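Local coordinates for protein CEP104 (Gallus gallus, PDB 5JO8) that serves as a centriolar protein whose TOG domain, a solenoid of paired helices, probably binds tubulin or microtubules, at residues L196-L201 with L236-G241; Q179-N184 with S192-V197. All blocks are in the same frame, centred on the assembly; numbering follows the deposited sequence.

Contact 1: L196-L201 with L236-G241; sequences LVECLL and LRIIFG
Arg237 grips the carboxylate of Glu198 side-on, in a salt bridge of two nearly straight hydrogen bonds. NE of Arg237 donates to OE1 of Glu198 at 2.8 Å and NH2 of Arg237 to OE2 of Glu198 at 2.9 Å. Both oxygens are met on their syn sides and lie close to the guanidinium plane, although the two flat groups are turned 30° apart. Glu198 reaches across because CG stands anti to the backbone N (chi1 -179°) and the chain beyond runs extended. Arg237 NH1 makes a second salt bridge, to Asp233 one turn earlier, so that the guanidinium is shared between two carboxylates. The segments belong to helices 187-204 and 229-245, alternate helices of the all-helical TOG solenoid; here they run roughly parallel, 26° apart, with axes 9.9 Å from each other. Beside the ion pair the packing is apolar and centres on Ile238. CG1 of Ile238 lies 3.8 Å from CB of Glu198, the methyl CD1 of Ile238 meets CG1 of Val197 at 4.0 Å, and CG2 of Ile238 touches CD2 of Leu201 at 4.2 Å. Helix 213-223 lines this apolar side, with Phe219 against Val197 and Val216 against both Leu201 and Ile238.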
ATOM      1  N   LEU A 196      -2.055   9.578  -3.610  1.00 19.60           N
ATOM      2  CA  LEU A 196      -0.846   8.755  -3.490  1.00 17.89           C
ATOM      3  C   LEU A 196      -0.047   8.721  -4.786  1.00 17.21           C
ATOM      4  O   LEU A 196       1.175   8.886  -4.779  1.00 21.11           O
ATOM      5  CB  LEU A 196      -1.186   7.329  -3.053  1.00 22.21           C
ATOM      6  CG  LEU A 196      -1.255   7.149  -1.536  1.00 22.81           C
ATOM      7  CD1 LEU A 196      -1.897   5.822  -1.173  1.00 22.35           C
ATOM      8  CD2 LEU A 196       0.139   7.243  -0.939  1.00 21.88           C
ATOM      9  N   VAL A 197      -0.742   8.514  -5.901  1.00 17.75           N
ATOM     10  CA  VAL A 197      -0.093   8.523  -7.203  1.00 19.00           C
ATOM     11  C   VAL A 197       0.530   9.896  -7.446  1.00 18.55           C
ATOM     12  O   VAL A 197       1.701   9.989  -7.812  1.00 22.12           O
ATOM     13  CB  VAL A 197      -1.076   8.143  -8.342  1.00 17.58           C
ATOM     14  CG1 VAL A 197      -0.420   8.347  -9.706  1.00 21.10           C
ATOM     15  CG2 VAL A 197      -1.539   6.692  -8.188  1.00 20.30           C
ATOM     16  N   GLU A 198      -0.241  10.964  -7.230  1.00 19.06           N
ATOM     17  CA  GLU A 198       0.260  12.299  -7.512  1.00 21.06           C
ATOM     18  C   GLU A 198       1.516  12.570  -6.702  1.00 21.67           C
ATOM     19  O   GLU A 198       2.504  13.098  -7.219  1.00 24.81           O
ATOM     20  CB  GLU A 198      -0.787  13.354  -7.171  1.00 20.65           C
ATOM     21  CG  GLU A 198      -0.332  14.774  -7.477  1.00 26.32           C
ATOM     22  CD  GLU A 198      -1.275  15.827  -6.947  1.00 35.67           C
ATOM     23  OE1 GLU A 198      -1.290  16.930  -7.528  1.00 35.29           O
ATOM     24  OE2 GLU A 198      -1.986  15.567  -5.949  1.00 29.33           O
ATOM     25  N   CYS A 199       1.465  12.199  -5.431  1.00 20.72           N
ATOM     26  CA  CYS A 199       2.554  12.463  -4.507  1.00 23.63           C
ATOM     27  C   CYS A 199       3.798  11.654  -4.864  1.00 22.26           C
ATOM     28  O   CYS A 199       4.897  12.203  -5.001  1.00 24.87           O
ATOM     29  CB  CYS A 199       2.100  12.141  -3.084  1.00 26.43           C
ATOM     30  SG  CYS A 199       3.393  12.206  -1.833  1.00 40.75           S
ATOM     31  N   LEU A 200       3.627  10.349  -5.028  1.00 23.61           N
ATOM     32  CA  LEU A 200       4.768   9.490  -5.320  1.00 21.72           C
ATOM     33  C   LEU A 200       5.345   9.725  -6.716  1.00 23.26           C
ATOM     34  O   LEU A 200       6.554   9.611  -6.918  1.00 23.32           O
ATOM     35  CB  LEU A 200       4.427   8.015  -5.078  1.00 22.34           C
ATOM     36  CG  LEU A 200       4.345   7.664  -3.588  1.00 26.03           C
ATOM     37  CD1 LEU A 200       3.779   6.276  -3.386  1.00 23.93           C
ATOM     38  CD2 LEU A 200       5.715   7.790  -2.947  1.00 24.61           C
ATOM     39  N   LEU A 201       4.490  10.067  -7.672  1.00 22.10           N
ATOM     40  CA  LEU A 201       4.964  10.383  -9.016  1.00 23.93           C
ATOM     41  C   LEU A 201       5.891  11.603  -8.999  1.00 25.00           C
ATOM     42  O   LEU A 201       6.961  11.586  -9.608  1.00 26.95           O
ATOM     43  CB  LEU A 201       3.782  10.620  -9.950  1.00 23.93           C
ATOM     44  CG  LEU A 201       4.085  10.878 -11.421  1.00 23.82           C
ATOM     45  CD1 LEU A 201       4.978   9.776 -11.979  1.00 28.29           C
ATOM     46  CD2 LEU A 201       2.775  10.962 -12.187  1.00 24.80           C
ATOM     47  N   LEU A 236      -6.643  15.314 -13.159  1.00 20.61           N
ATOM     48  CA  LEU A 236      -6.214  16.398 -14.035  1.00 19.72           C
ATOM     49  C   LEU A 236      -4.830  16.917 -13.664  1.00 18.28           C
ATOM     50  O   LEU A 236      -3.995  17.132 -14.534  1.00 22.74           O
ATOM     51  CB  LEU A 236      -7.212  17.547 -13.983  1.00 23.68           C
ATOM     52  CG  LEU A 236      -8.582  17.282 -14.583  1.00 22.89           C
ATOM     53  CD1 LEU A 236      -9.516  18.398 -14.150  1.00 26.57           C
ATOM     54  CD2 LEU A 236      -8.475  17.212 -16.100  1.00 25.76           C
ATOM     55  N   ARG A 237      -4.591  17.132 -12.375  1.00 18.30           N
ATOM     56  CA  ARG A 237      -3.279  17.591 -11.916  1.00 21.05           C
ATOM     57  C   ARG A 237      -2.167  16.637 -12.324  1.00 18.93           C
ATOM     58  O   ARG A 237      -1.078  17.060 -12.713  1.00 24.17           O
ATOM     59  CB  ARG A 237      -3.261  17.779 -10.400  1.00 24.48           C
ATOM     60  CG  ARG A 237      -4.179  18.886  -9.918  1.00 23.24           C
ATOM     61  CD  ARG A 237      -3.683  19.482  -8.606  1.00 28.72           C
ATOM     62  NE  ARG A 237      -3.562  18.497  -7.533  1.00 30.59           N
ATOM     63  CZ  ARG A 237      -4.517  18.230  -6.645  1.00 41.28           C
ATOM     64  NH1 ARG A 237      -5.679  18.868  -6.705  1.00 35.14           N
ATOM     65  NH2 ARG A 237      -4.314  17.324  -5.695  1.00 32.65           N
ATOM     66  N   ILE A 238      -2.449  15.337 -12.254  1.00 19.08           N
ATOM     67  CA  ILE A 238      -1.472  14.331 -12.628  1.00 19.67           C
ATOM     68  C   ILE A 238      -1.149  14.470 -14.112  1.00 18.54           C
ATOM     69  O   ILE A 238       0.018  14.478 -14.510  1.00 20.38           O
ATOM     70  CB  ILE A 238      -1.994  12.931 -12.271  1.00 18.88           C
ATOM     71  CG1 ILE A 238      -1.935  12.697 -10.758  1.00 22.20           C
ATOM     72  CG2 ILE A 238      -1.206  11.844 -12.999  1.00 21.37           C
ATOM     73  CD1 ILE A 238      -2.747  11.506 -10.295  1.00 19.05           C
ATOM     74  N   ILE A 239      -2.192  14.600 -14.919  1.00 18.44           N
ATOM     75  CA  ILE A 239      -2.015  14.726 -16.357  1.00 19.13           C
ATOM     76  C   ILE A 239      -1.269  16.011 -16.724  1.00 23.89           C
ATOM     77  O   ILE A 239      -0.357  15.985 -17.551  1.00 23.87           O
ATOM     78  CB  ILE A 239      -3.350  14.587 -17.094  1.00 20.86           C
ATOM     79  CG1 ILE A 239      -3.881  13.162 -16.917  1.00 21.46           C
ATOM     80  CG2 ILE A 239      -3.177  14.902 -18.591  1.00 22.30           C
ATOM     81  CD1 ILE A 239      -5.323  13.004 -17.280  1.00 21.05           C
ATOM     82  N   PHE A 240      -1.644  17.128 -16.103  1.00 20.69           N
ATOM     83  CA  PHE A 240      -0.970  18.396 -16.369  1.00 22.10           C
ATOM     84  C   PHE A 240       0.506  18.305 -16.002  1.00 23.46           C
ATOM     85  O   PHE A 240       1.365  18.823 -16.708  1.00 26.08           O
ATOM     86  CB  PHE A 240      -1.625  19.538 -15.586  1.00 20.19           C
ATOM     87  CG  PHE A 240      -2.933  20.003 -16.158  1.00 21.22           C
ATOM     88  CD1 PHE A 240      -3.091  20.173 -17.528  1.00 21.68           C
ATOM     89  CD2 PHE A 240      -4.005  20.287 -15.331  1.00 25.77           C
ATOM     90  CE1 PHE A 240      -4.300  20.618 -18.055  1.00 27.06           C
ATOM     91  CE2 PHE A 240      -5.213  20.733 -15.849  1.00 25.37           C
ATOM     92  CZ  PHE A 240      -5.362  20.893 -17.214  1.00 27.24           C
ATOM     93  N   GLY A 241       0.796  17.641 -14.890  1.00 22.35           N
ATOM     94  CA  GLY A 241       2.170  17.423 -14.480  1.00 24.50           C
ATOM     95  C   GLY A 241       2.964  16.675 -15.537  1.00 30.44           C
ATOM     96  O   GLY A 241       4.081  17.061 -15.893  1.00 30.76           O
TER

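Contact 2: Q179-N184 with S192-V197; sequences QLLKPN and SRVELV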
ATOM      1  N   GLN A 179      -3.285   0.728 -10.668  1.00 22.40           N
ATOM      2  CA  GLN A 179      -4.292  -0.203 -11.150  1.00 25.56           C
ATOM      3  C   GLN A 179      -5.643   0.499 -11.260  1.00 31.12           C
ATOM      4  O   GLN A 179      -5.860   1.526 -10.624  1.00 27.38           O
ATOM      5  CB  GLN A 179      -4.357  -1.444 -10.251  1.00 32.03           C
ATOM      6  CG  GLN A 179      -3.082  -2.291 -10.314  1.00 35.92           C
ATOM      7  CD  GLN A 179      -2.616  -2.536 -11.749  1.00 44.06           C
ATOM      8  OE1 GLN A 179      -3.254  -3.274 -12.502  1.00 55.68           O
ATOM      9  NE2 GLN A 179      -1.506  -1.901 -12.137  1.00 34.17           N
ATOM     10  N   LEU A 180      -6.531  -0.050 -12.083  1.00 30.14           N
ATOM     11  CA  LEU A 180      -7.816   0.579 -12.391  1.00 36.53           C
ATOM     12  C   LEU A 180      -8.571   1.054 -11.152  1.00 24.07           C
ATOM     13  O   LEU A 180      -8.673   0.337 -10.158  1.00 29.03           O
ATOM     14  CB  LEU A 180      -8.706  -0.380 -13.187  1.00 40.05           C
ATOM     15  CG  LEU A 180     -10.063   0.172 -13.631  1.00 53.44           C
ATOM     16  CD1 LEU A 180      -9.928   0.930 -14.946  1.00 55.61           C
ATOM     17  CD2 LEU A 180     -11.110  -0.932 -13.737  1.00 52.64           C
ATOM     18  N   LEU A 181      -9.084   2.276 -11.224  1.00 29.11           N
ATOM     19  CA  LEU A 181      -9.951   2.820 -10.195  1.00 27.64           C
ATOM     20  C   LEU A 181     -11.354   2.863 -10.790  1.00 32.40           C
ATOM     21  O   LEU A 181     -11.583   3.552 -11.782  1.00 34.41           O
ATOM     22  CB  LEU A 181      -9.490   4.228  -9.826  1.00 33.34           C
ATOM     23  CG  LEU A 181     -10.190   4.950  -8.679  1.00 35.35           C
ATOM     24  CD1 LEU A 181      -9.813   4.335  -7.337  1.00 32.14           C
ATOM     25  CD2 LEU A 181      -9.850   6.432  -8.718  1.00 37.90           C
ATOM     26  N   LYS A 182     -12.288   2.116 -10.206  1.00 32.98           N
ATOM     27  CA  LYS A 182     -13.662   2.102 -10.708  1.00 35.30           C
ATOM     28  C   LYS A 182     -14.320   3.465 -10.500  1.00 28.74           C
ATOM     29  O   LYS A 182     -14.083   4.119  -9.490  1.00 30.20           O
ATOM     30  CB  LYS A 182     -14.485   0.999 -10.033  1.00 36.35           C
ATOM     31  CG  LYS A 182     -14.133  -0.414 -10.482  1.00 43.34           C
ATOM     32  CD  LYS A 182     -15.131  -1.424  -9.938  1.00 42.85           C
ATOM     33  CE  LYS A 182     -14.729  -2.849 -10.292  1.00 59.65           C
ATOM     34  NZ  LYS A 182     -15.698  -3.852  -9.765  1.00 55.47           N
ATOM     35  N   PRO A 183     -15.148   3.898 -11.462  1.00 37.65           N
ATOM     36  CA  PRO A 183     -15.783   5.225 -11.420  1.00 36.60           C
ATOM     37  C   PRO A 183     -16.712   5.409 -10.228  1.00 33.37           C
ATOM     38  O   PRO A 183     -17.004   6.545  -9.836  1.00 31.39           O
ATOM     39  CB  PRO A 183     -16.603   5.260 -12.714  1.00 41.86           C
ATOM     40  CG  PRO A 183     -15.947   4.269 -13.607  1.00 38.29           C
ATOM     41  CD  PRO A 183     -15.456   3.180 -12.710  1.00 37.60           C
ATOM     42  N   ASN A 184     -17.179   4.296  -9.671  1.00 32.55           N
ATOM     43  CA  ASN A 184     -18.105   4.313  -8.549  1.00 35.19           C
ATOM     44  C   ASN A 184     -17.412   3.938  -7.240  1.00 40.00           C
ATOM     45  O   ASN A 184     -18.071   3.778  -6.215  1.00 36.78           O
ATOM     46  CB  ASN A 184     -19.242   3.332  -8.814  1.00 52.24           C
ATOM     47  CG  ASN A 184     -18.739   1.928  -9.083  1.00 54.68           C
ATOM     48  OD1 ASN A 184     -18.221   1.640 -10.163  1.00 63.63           O
ATOM     49  ND2 ASN A 184     -18.885   1.050  -8.101  1.00 62.56           N
ATOM     50  N   SER A 192      -7.714   9.003  -1.827  1.00 19.17           N
ATOM     51  CA  SER A 192      -6.428   8.578  -1.301  1.00 17.22           C
ATOM     52  C   SER A 192      -5.563   7.996  -2.397  1.00 18.27           C
ATOM     53  O   SER A 192      -4.363   8.245  -2.445  1.00 19.88           O
ATOM     54  CB  SER A 192      -6.623   7.529  -0.212  1.00 20.64           C
ATOM     55  OG  SER A 192      -7.162   8.112   0.965  1.00 19.11           O
ATOM     56  N   ARG A 193      -6.188   7.242  -3.289  1.00 18.27           N
ATOM     57  CA  ARG A 193      -5.428   6.625  -4.366  1.00 17.76           C
ATOM     58  C   ARG A 193      -4.872   7.656  -5.339  1.00 17.98           C
ATOM     59  O   ARG A 193      -3.694   7.611  -5.676  1.00 17.89           O
ATOM     60  CB  ARG A 193      -6.241   5.569  -5.110  1.00 22.53           C
ATOM     61  CG  ARG A 193      -5.377   4.742  -6.056  1.00 23.25           C
ATOM     62  CD  ARG A 193      -5.120   3.326  -5.521  1.00 23.49           C
ATOM     63  NE  ARG A 193      -6.236   2.452  -5.875  1.00 30.19           N
ATOM     64  CZ  ARG A 193      -6.458   1.980  -7.097  1.00 36.36           C
ATOM     65  NH1 ARG A 193      -5.637   2.291  -8.092  1.00 30.65           N
ATOM     66  NH2 ARG A 193      -7.509   1.206  -7.329  1.00 39.49           N
ATOM     67  N   VAL A 194      -5.694   8.606  -5.792  1.00 18.36           N
ATOM     68  CA  VAL A 194      -5.163   9.602  -6.720  1.00 18.84           C
ATOM     69  C   VAL A 194      -4.101  10.476  -6.062  1.00 17.52           C
ATOM     70  O   VAL A 194      -3.121  10.864  -6.701  1.00 18.75           O
ATOM     71  CB  VAL A 194      -6.262  10.425  -7.414  1.00 15.83           C
ATOM     72  CG1 VAL A 194      -7.052   9.536  -8.347  1.00 18.16           C
ATOM     73  CG2 VAL A 194      -7.194  11.085  -6.392  1.00 19.77           C
ATOM     74  N   GLU A 195      -4.282  10.781  -4.779  1.00 17.97           N
ATOM     75  CA  GLU A 195      -3.316  11.607  -4.086  1.00 18.06           C
ATOM     76  C   GLU A 195      -1.987  10.876  -3.894  1.00 17.05           C
ATOM     77  O   GLU A 195      -0.925  11.492  -3.990  1.00 20.27           O
ATOM     78  CB  GLU A 195      -3.872  12.070  -2.736  1.00 17.71           C
ATOM     79  CG  GLU A 195      -5.010  13.049  -2.841  1.00 21.85           C
ATOM     80  CD  GLU A 195      -5.587  13.382  -1.478  1.00 27.40           C
ATOM     81  OE1 GLU A 195      -5.496  12.532  -0.561  1.00 35.10           O
ATOM     82  OE2 GLU A 195      -6.122  14.493  -1.325  1.00 32.19           O
ATOM     83  N   LEU A 196      -2.055   9.578  -3.610  1.00 19.60           N
ATOM     84  CA  LEU A 196      -0.846   8.755  -3.490  1.00 17.89           C
ATOM     85  C   LEU A 196      -0.047   8.721  -4.786  1.00 17.21           C
ATOM     86  O   LEU A 196       1.175   8.886  -4.779  1.00 21.11           O
ATOM     87  CB  LEU A 196      -1.186   7.329  -3.053  1.00 22.21           C
ATOM     88  CG  LEU A 196      -1.255   7.149  -1.536  1.00 22.81           C
ATOM     89  CD1 LEU A 196      -1.897   5.822  -1.173  1.00 22.35           C
ATOM     90  CD2 LEU A 196       0.139   7.243  -0.939  1.00 21.88           C
ATOM     91  N   VAL A 197      -0.742   8.514  -5.901  1.00 17.75           N
ATOM     92  CA  VAL A 197      -0.093   8.523  -7.203  1.00 19.00           C
ATOM     93  C   VAL A 197       0.530   9.896  -7.446  1.00 18.55           C
ATOM     94  O   VAL A 197       1.701   9.989  -7.812  1.00 22.12           O
ATOM     95  CB  VAL A 197      -1.076   8.143  -8.342  1.00 17.58           C
ATOM     96  CG1 VAL A 197      -0.420   8.347  -9.706  1.00 21.10           C
ATOM     97  CG2 VAL A 197      -1.539   6.692  -8.188  1.00 20.30           C
TER
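Two bends, at chi2 (106°) and chi3 (84°), fold the Arg193 chain so that its guanidinium comes up against the backbone of Gln179 and Leu180; the first torsion, with CG anti to the backbone N, starts it off from the helix. Leu181 begins the same way, its CG anti to N (chi1 -175°), and sends its two methyls to different partners on the helix.

The polar part is one guanidinium bonded to two successive carbonyls. NH1 of Arg193 donates to O of Gln179 at 2.7 Å in a nearly straight bond, and NH2 of Arg193 donates to O of Leu180 at a longer 3.2 Å. Both oxygens sit at the edge of the guanidinium, in or close to its plane. At the carbonyls the approach is less regular: NH1 is tilted from the plane of the Gln179 carbonyl, while NH2 stands above that of Leu180. NH1 also bonds to O of Leu177, at the end of helix 173-177, and three backbone carbonyls thus fix the rotation of the group.

CD1 of Leu181 rests over one face of the guanidinium, toward its rim, 3.9 Å from NH2 of Arg193. The two side chains run alongside each other, pointing opposite ways. The other methyl, CD2 of Leu181, meets CG1 of Val194 at 4.2 Å, the Val194 side chain being set roughly perpendicular to that of Leu181.

The arrangement ties the connection between two helices of the TOG solenoid back onto the second of them. Helix 173-177 leads into the loop, and helix 187-204 follows it and supplies Arg193. Next to these, helix 213-223 places Phe219 against both Arg193 and Val194, while Val231 of helix 229-245 packs on Leu181 and Val194.

Both contacts use helix 187-204 and share Leu196 and Val197 in their ranges, though Val197 touches across only contact 1. Contact 1 is the more buried, joining that helix to helix 229-245; contact 2, only partly buried, joins it to the loop leading into it. Each has an arginine as its polar element, with different chemistry: in contact 1 the partner is a charged carboxylate on another helix, in contact 2 neutral backbone carbonyls. Their centres lie about 11 Å apart, and they meet where CD1 of Ile238 packs 3.7 Å from O of Val194. Phe219 of helix 213-223 touches side chains from both, giving them a common apolar neighbour.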